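Local coordinates for protein putative retaining b-glycosidase (Saccharophagus degradans, PDB 5A95) that probably hydrolyses mixed-linkage beta-glucans as a retaining beta-glucanase of glycoside hydrolase family 5, at residues N231-P243 / L273-Y285. The protein carries 1 engineered substitution. Residues are numbered along the deposited sequence; the frame is centred on the assembly and turned at random.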
loop_
_atom_site.group_PDB
_atom_site.type_symbol
_atom_site.label_atom_id
_atom_site.label_comp_id
_atom_site.label_asym_id
_atom_site.label_seq_id
_atom_site.Cartn_x
_atom_site.Cartn_y
_atom_site.Cartn_z
ATOM N N ASN A 231 -6.990 -16.356 16.321
ATOM C CA ASN A 231 -8.324 -16.667 16.815
ATOM C C ASN A 231 -8.873 -15.524 17.660
ATOM O O ASN A 231 -9.443 -15.734 18.725
ATOM C CB ASN A 231 -8.332 -17.996 17.601
ATOM C CG ASN A 231 -9.736 -18.513 17.877
ATOM O OD1 ASN A 231 -10.716 -18.063 17.284
ATOM N ND2 ASN A 231 -9.850 -19.398 18.857
ATOM N N TRP A 232 -8.762 -14.316 17.126
ATOM C CA TRP A 232 -9.236 -13.104 17.779
ATOM C C TRP A 232 -8.556 -12.893 19.142
ATOM O O TRP A 232 -9.216 -12.738 20.182
ATOM C CB TRP A 232 -10.757 -13.081 17.926
ATOM C CG TRP A 232 -11.553 -12.964 16.647
ATOM C CD1 TRP A 232 -12.121 -11.814 16.180
ATOM C CD2 TRP A 232 -11.920 -13.996 15.740
ATOM N NE1 TRP A 232 -12.828 -12.065 15.025
ATOM C CE2 TRP A 232 -12.738 -13.397 14.736
ATOM C CE3 TRP A 232 -11.694 -15.366 15.690
ATOM C CZ2 TRP A 232 -13.261 -14.116 13.665
ATOM C CZ3 TRP A 232 -12.215 -16.075 14.615
ATOM C CH2 TRP A 232 -12.992 -15.455 13.624
ATOM N N ALA A 233 -7.224 -12.884 19.128
ATOM C CA ALA A 233 -6.426 -12.653 20.330
ATOM C C ALA A 233 -6.750 -13.675 21.403
ATOM O O ALA A 233 -6.837 -13.354 22.568
ATOM C CB ALA A 233 -6.620 -11.219 20.865
ATOM N N TYR A 234 -6.833 -14.931 21.022
ATOM C CA TYR A 234 -7.118 -15.998 21.957
ATOM C C TYR A 234 -5.987 -17.002 22.126
ATOM O O TYR A 234 -5.760 -17.492 23.229
ATOM C CB TYR A 234 -8.458 -16.688 21.620
ATOM C CG TYR A 234 -8.875 -17.626 22.703
ATOM C CD1 TYR A 234 -9.345 -17.154 23.928
ATOM C CD2 TYR A 234 -8.782 -18.993 22.525
ATOM C CE1 TYR A 234 -9.662 -18.023 24.939
ATOM C CE2 TYR A 234 -9.136 -19.877 23.545
ATOM C CZ TYR A 234 -9.566 -19.365 24.767
ATOM O OH TYR A 234 -9.881 -20.209 25.825
ATOM N N ASP A 235 -5.250 -17.301 21.065
ATOM C CA ASP A 235 -4.245 -18.368 21.110
ATOM C C ASP A 235 -2.827 -17.809 21.232
ATOM O O ASP A 235 -2.250 -17.325 20.250
ATOM C CB ASP A 235 -4.367 -19.270 19.868
ATOM C CG ASP A 235 -3.412 -20.464 19.911
ATOM O OD1 ASP A 235 -2.809 -20.720 20.971
ATOM O OD2 ASP A 235 -3.306 -21.154 18.876
ATOM N N LEU A 236 -2.272 -17.894 22.435
ATOM C CA LEU A 236 -0.886 -17.495 22.691
ATOM C C LEU A 236 0.086 -18.675 22.596
ATOM O O LEU A 236 1.276 -18.479 22.687
ATOM C CB LEU A 236 -0.772 -16.849 24.058
ATOM C CG LEU A 236 -1.402 -15.482 24.218
ATOM C CD1 LEU A 236 -1.271 -15.004 25.650
ATOM C CD2 LEU A 236 -0.777 -14.473 23.244
ATOM N N SER A 237 -0.408 -19.884 22.371
ATOM C CA SER A 237 0.475 -21.045 22.416
ATOM C C SER A 237 1.725 -20.976 21.526
ATOM O O SER A 237 2.749 -21.508 21.923
ATOM C CB SER A 237 -0.296 -22.348 22.211
ATOM O OG SER A 237 -0.850 -22.449 20.928
ATOM N N PRO A 238 1.677 -20.301 20.349
ATOM C CA PRO A 238 2.929 -20.244 19.563
ATOM C C PRO A 238 4.131 -19.602 20.266
ATOM O O PRO A 238 5.253 -19.792 19.828
ATOM C CB PRO A 238 2.538 -19.445 18.326
ATOM C CG PRO A 238 1.066 -19.736 18.166
ATOM C CD PRO A 238 0.554 -19.716 19.592
ATOM N N ILE A 239 3.903 -18.812 21.311
ATOM C CA ILE A 239 5.007 -18.125 21.986
ATOM C C ILE A 239 5.892 -19.056 22.804
ATOM O O ILE A 239 6.949 -18.631 23.241
ATOM C CB ILE A 239 4.533 -16.957 22.863
ATOM C CG1 ILE A 239 3.903 -17.437 24.175
ATOM C CG2 ILE A 239 3.615 -16.020 22.077
ATOM C CD1 ILE A 239 3.498 -16.307 25.085
ATOM N N LYS A 240 5.494 -20.303 23.024
ATOM C CA LYS A 240 6.349 -21.192 23.818
ATOM C C LYS A 240 7.697 -21.345 23.136
ATOM O O LYS A 240 8.765 -21.175 23.768
ATOM C CB LYS A 240 5.698 -22.561 24.044
ATOM C CG LYS A 240 4.461 -22.438 24.914
ATOM C CD LYS A 240 3.822 -23.779 25.107
ATOM C CE LYS A 240 2.545 -23.685 25.910
ATOM N NZ LYS A 240 1.837 -24.984 25.958
ATOM N N LYS A 241 7.683 -21.660 21.846
ATOM C CA LYS A 241 8.947 -21.794 21.134
ATOM C C LYS A 241 9.291 -20.657 20.205
ATOM O O LYS A 241 10.444 -20.551 19.771
ATOM C CB LYS A 241 9.033 -23.116 20.396
ATOM C CG LYS A 241 9.067 -24.317 21.338
ATOM C CD LYS A 241 10.272 -24.308 22.286
ATOM C CE LYS A 241 10.435 -25.639 23.009
ATOM N NZ LYS A 241 9.772 -25.588 24.341
ATOM N N ALA A 242 8.322 -19.786 19.937
ATOM C CA ALA A 242 8.587 -18.628 19.074
ATOM C C ALA A 242 8.046 -17.343 19.671
ATOM O O ALA A 242 7.246 -16.624 19.059
ATOM C CB ALA A 242 8.047 -18.860 17.678
ATOM N N PRO A 243 8.504 -17.002 20.886
ATOM C CA PRO A 243 8.046 -15.763 21.492
ATOM C C PRO A 243 8.591 -14.543 20.743
ATOM O O PRO A 243 9.629 -14.613 20.082
ATOM C CB PRO A 243 8.665 -15.826 22.890
ATOM C CG PRO A 243 9.907 -16.629 22.717
ATOM C CD PRO A 243 9.531 -17.676 21.708
ATOM N N LEU A 273 -8.682 -25.574 29.714
ATOM C CA LEU A 273 -8.694 -25.050 28.366
ATOM C C LEU A 273 -8.120 -23.634 28.306
ATOM O O LEU A 273 -7.373 -23.297 27.378
ATOM C CB LEU A 273 -10.109 -25.100 27.782
ATOM C CG LEU A 273 -10.565 -26.490 27.394
ATOM C CD1 LEU A 273 -12.053 -26.533 27.162
ATOM C CD2 LEU A 273 -9.839 -26.954 26.157
ATOM N N TRP A 274 -8.469 -22.801 29.276
ATOM C CA TRP A 274 -7.892 -21.465 29.332
ATOM C C TRP A 274 -6.379 -21.506 29.508
ATOM O O TRP A 274 -5.648 -20.788 28.836
ATOM C CB TRP A 274 -8.531 -20.623 30.434
ATOM C CG TRP A 274 -9.968 -20.276 30.185
ATOM C CD1 TRP A 274 -10.611 -20.217 28.981
ATOM C CD2 TRP A 274 -10.948 -19.902 31.172
ATOM N NE1 TRP A 274 -11.928 -19.884 29.165
ATOM C CE2 TRP A 274 -12.170 -19.671 30.493
ATOM C CE3 TRP A 274 -10.928 -19.807 32.569
ATOM C CZ2 TRP A 274 -13.333 -19.310 31.162
ATOM C CZ3 TRP A 274 -12.067 -19.448 33.221
ATOM C CH2 TRP A 274 -13.268 -19.202 32.518
ATOM N N ASP A 275 -5.901 -22.389 30.371
ATOM C CA ASP A 275 -4.469 -22.444 30.575
ATOM C C ASP A 275 -3.757 -22.927 29.313
ATOM O O ASP A 275 -2.672 -22.417 28.986
ATOM C CB ASP A 275 -4.120 -23.292 31.797
ATOM C CG ASP A 275 -2.859 -22.817 32.471
ATOM O OD1 ASP A 275 -2.920 -21.935 33.351
ATOM O OD2 ASP A 275 -1.808 -23.323 32.089
ATOM N N GLU A 276 -4.369 -23.851 28.578
ATOM C CA GLU A 276 -3.745 -24.387 27.384
ATOM C C GLU A 276 -3.519 -23.337 26.310
ATOM O O GLU A 276 -2.460 -23.290 25.692
ATOM C CB GLU A 276 -4.603 -25.534 26.802
ATOM C CG GLU A 276 -4.503 -26.812 27.619
ATOM C CD GLU A 276 -5.381 -27.942 27.117
ATOM O OE1 GLU A 276 -6.101 -27.775 26.116
ATOM O OE2 GLU A 276 -5.319 -29.024 27.739
ATOM N N LYS A 277 -4.539 -22.526 26.054
ATOM C CA LYS A 277 -4.470 -21.595 24.946
ATOM C C LYS A 277 -3.826 -20.276 25.280
ATOM O O LYS A 277 -3.180 -19.685 24.424
ATOM C CB LYS A 277 -5.871 -21.392 24.306
ATOM C CG LYS A 277 -6.311 -22.533 23.378
ATOM C CD LYS A 277 -5.531 -22.509 22.063
ATOM C CE LYS A 277 -5.943 -23.654 21.152
ATOM N NZ LYS A 277 -5.149 -23.689 19.893
ATOM N N TRP A 278 -3.988 -19.792 26.513
ATOM C CA TRP A 278 -3.444 -18.461 26.844
ATOM C C TRP A 278 -2.899 -18.308 28.252
ATOM O O TRP A 278 -1.956 -17.561 28.446
ATOM C CB TRP A 278 -4.460 -17.355 26.527
ATOM C CG TRP A 278 -5.752 -17.479 27.300
ATOM C CD1 TRP A 278 -6.863 -18.232 26.978
ATOM C CD2 TRP A 278 -6.055 -16.867 28.563
ATOM N NE1 TRP A 278 -7.821 -18.103 27.953
ATOM C CE2 TRP A 278 -7.351 -17.286 28.944
ATOM C CE3 TRP A 278 -5.358 -16.003 29.409
ATOM C CZ2 TRP A 278 -7.958 -16.837 30.115
ATOM C CZ3 TRP A 278 -5.962 -15.554 30.558
ATOM C CH2 TRP A 278 -7.230 -15.994 30.914
ATOM N N GLY A 279 -3.534 -18.925 29.237
ATOM C CA GLY A 279 -3.161 -18.662 30.607
ATOM C C GLY A 279 -1.743 -19.076 30.972
ATOM O O GLY A 279 -1.134 -18.436 31.824
ATOM N N PHE A 280 -1.206 -20.089 30.309
ATOM C CA PHE A 280 0.148 -20.527 30.551
ATOM C C PHE A 280 1.111 -19.359 30.358
ATOM O O PHE A 280 2.184 -19.319 30.973
ATOM C CB PHE A 280 0.553 -21.682 29.604
ATOM C CG PHE A 280 0.830 -21.187 28.223
ATOM C CD1 PHE A 280 -0.214 -21.000 27.308
ATOM C CD2 PHE A 280 2.116 -20.749 27.880
ATOM C CE1 PHE A 280 0.023 -20.397 26.090
ATOM C CE2 PHE A 280 2.341 -20.121 26.695
ATOM C CZ PHE A 280 1.308 -19.952 25.791
ATOM N N ALA A 281 0.764 -18.415 29.491
ATOM C CA ALA A 281 1.690 -17.316 29.188
ATOM C C ALA A 281 2.042 -16.523 30.431
ATOM O O ALA A 281 3.165 -16.015 30.546
ATOM C CB ALA A 281 1.110 -16.420 28.108
ATOM N N ALA A 282 1.098 -16.425 31.362
ATOM C CA ALA A 282 1.279 -15.627 32.575
ATOM C C ALA A 282 2.315 -16.217 33.533
ATOM O O ALA A 282 2.718 -15.548 34.484
ATOM C CB ALA A 282 -0.059 -15.456 33.272
ATOM N N ASP A 283 2.746 -17.452 33.285
ATOM C CA ASP A 283 3.829 -18.052 34.066
ATOM C C ASP A 283 5.168 -17.403 33.714
ATOM O O ASP A 283 6.099 -17.450 34.496
ATOM C CB ASP A 283 3.943 -19.556 33.767
ATOM C CG ASP A 283 2.703 -20.349 34.140
ATOM O OD1 ASP A 283 1.904 -19.871 34.942
ATOM O OD2 ASP A 283 2.541 -21.482 33.607
ATOM N N THR A 284 5.265 -16.796 32.531
ATOM C CA THR A 284 6.519 -16.282 31.985
ATOM C C THR A 284 6.517 -14.795 31.662
ATOM O O THR A 284 7.537 -14.116 31.803
ATOM C CB THR A 284 6.935 -17.113 30.750
ATOM O OG1 THR A 284 6.962 -18.489 31.108
ATOM C CG2 THR A 284 8.285 -16.691 30.229
ATOM N N TYR A 285 5.365 -14.294 31.222
ATOM C CA TYR A 285 5.194 -12.928 30.770
ATOM C C TYR A 285 3.963 -12.343 31.442
ATOM O O TYR A 285 3.059 -13.077 31.803
ATOM C CB TYR A 285 4.938 -12.882 29.246
ATOM C CG TYR A 285 5.940 -13.660 28.446
ATOM C CD1 TYR A 285 7.231 -13.167 28.196
ATOM C CD2 TYR A 285 5.631 -14.911 27.945
ATOM C CE1 TYR A 285 8.152 -13.907 27.460
ATOM C CE2 TYR A 285 6.553 -15.662 27.239
ATOM C CZ TYR A 285 7.801 -15.146 26.972
ATOM O OH TYR A 285 8.722 -15.894 26.281
HETATM O O HOH W 1 -9.298 -22.680 25.413
HETATM O O HOH W 2 8.151 -18.458 25.683
HETATM O O HOH W 3 -0.512 -24.812 26.895
#
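In the (beta/alpha)8 barrel of this family 5 glycosidase, Leu236 of the segment that follows strand 224-227 docks on Lys277 of helix 267-279: Leu236 N donates to Lys277 O at 2.8 Å. Asp235 OD1 accepts hydrogen bonds from Ser237 OG, through its syn lone pair, and from Ser237 N, from above the carboxylate plane, the latter making an Asx turn. Asp235 OD2 forms a salt bridge with Lys277 NZ (3.3 Å), whose hydrogen bond is weak. Tyr234 offers its ring face to the edge of the five-membered ring of Trp278 in an offset edge-to-face pair, planes at 60°, while its OH lies at the edge of Trp274, 3.2 Å from CD1. A water links that hydroxyl to Leu273 O, weakly on the carbonyl side. Phe280 has CG between its backbone N and carbonyl carbon (chi1 75°), which turns one ring face to the extended Lys240: CE lies over the ring centre, 3.6 Å from the centroid, and NZ adds a cation-pi contact. A second water joins Lys240 NZ to Glu276 O. Leu236 CD1 and Ile239 CD1 close on Ala281 CB, and both residues touch Tyr251 of strand 250-252. Such packing of neighbouring connections over an intervening strand typifies a TIM barrel's outer layer.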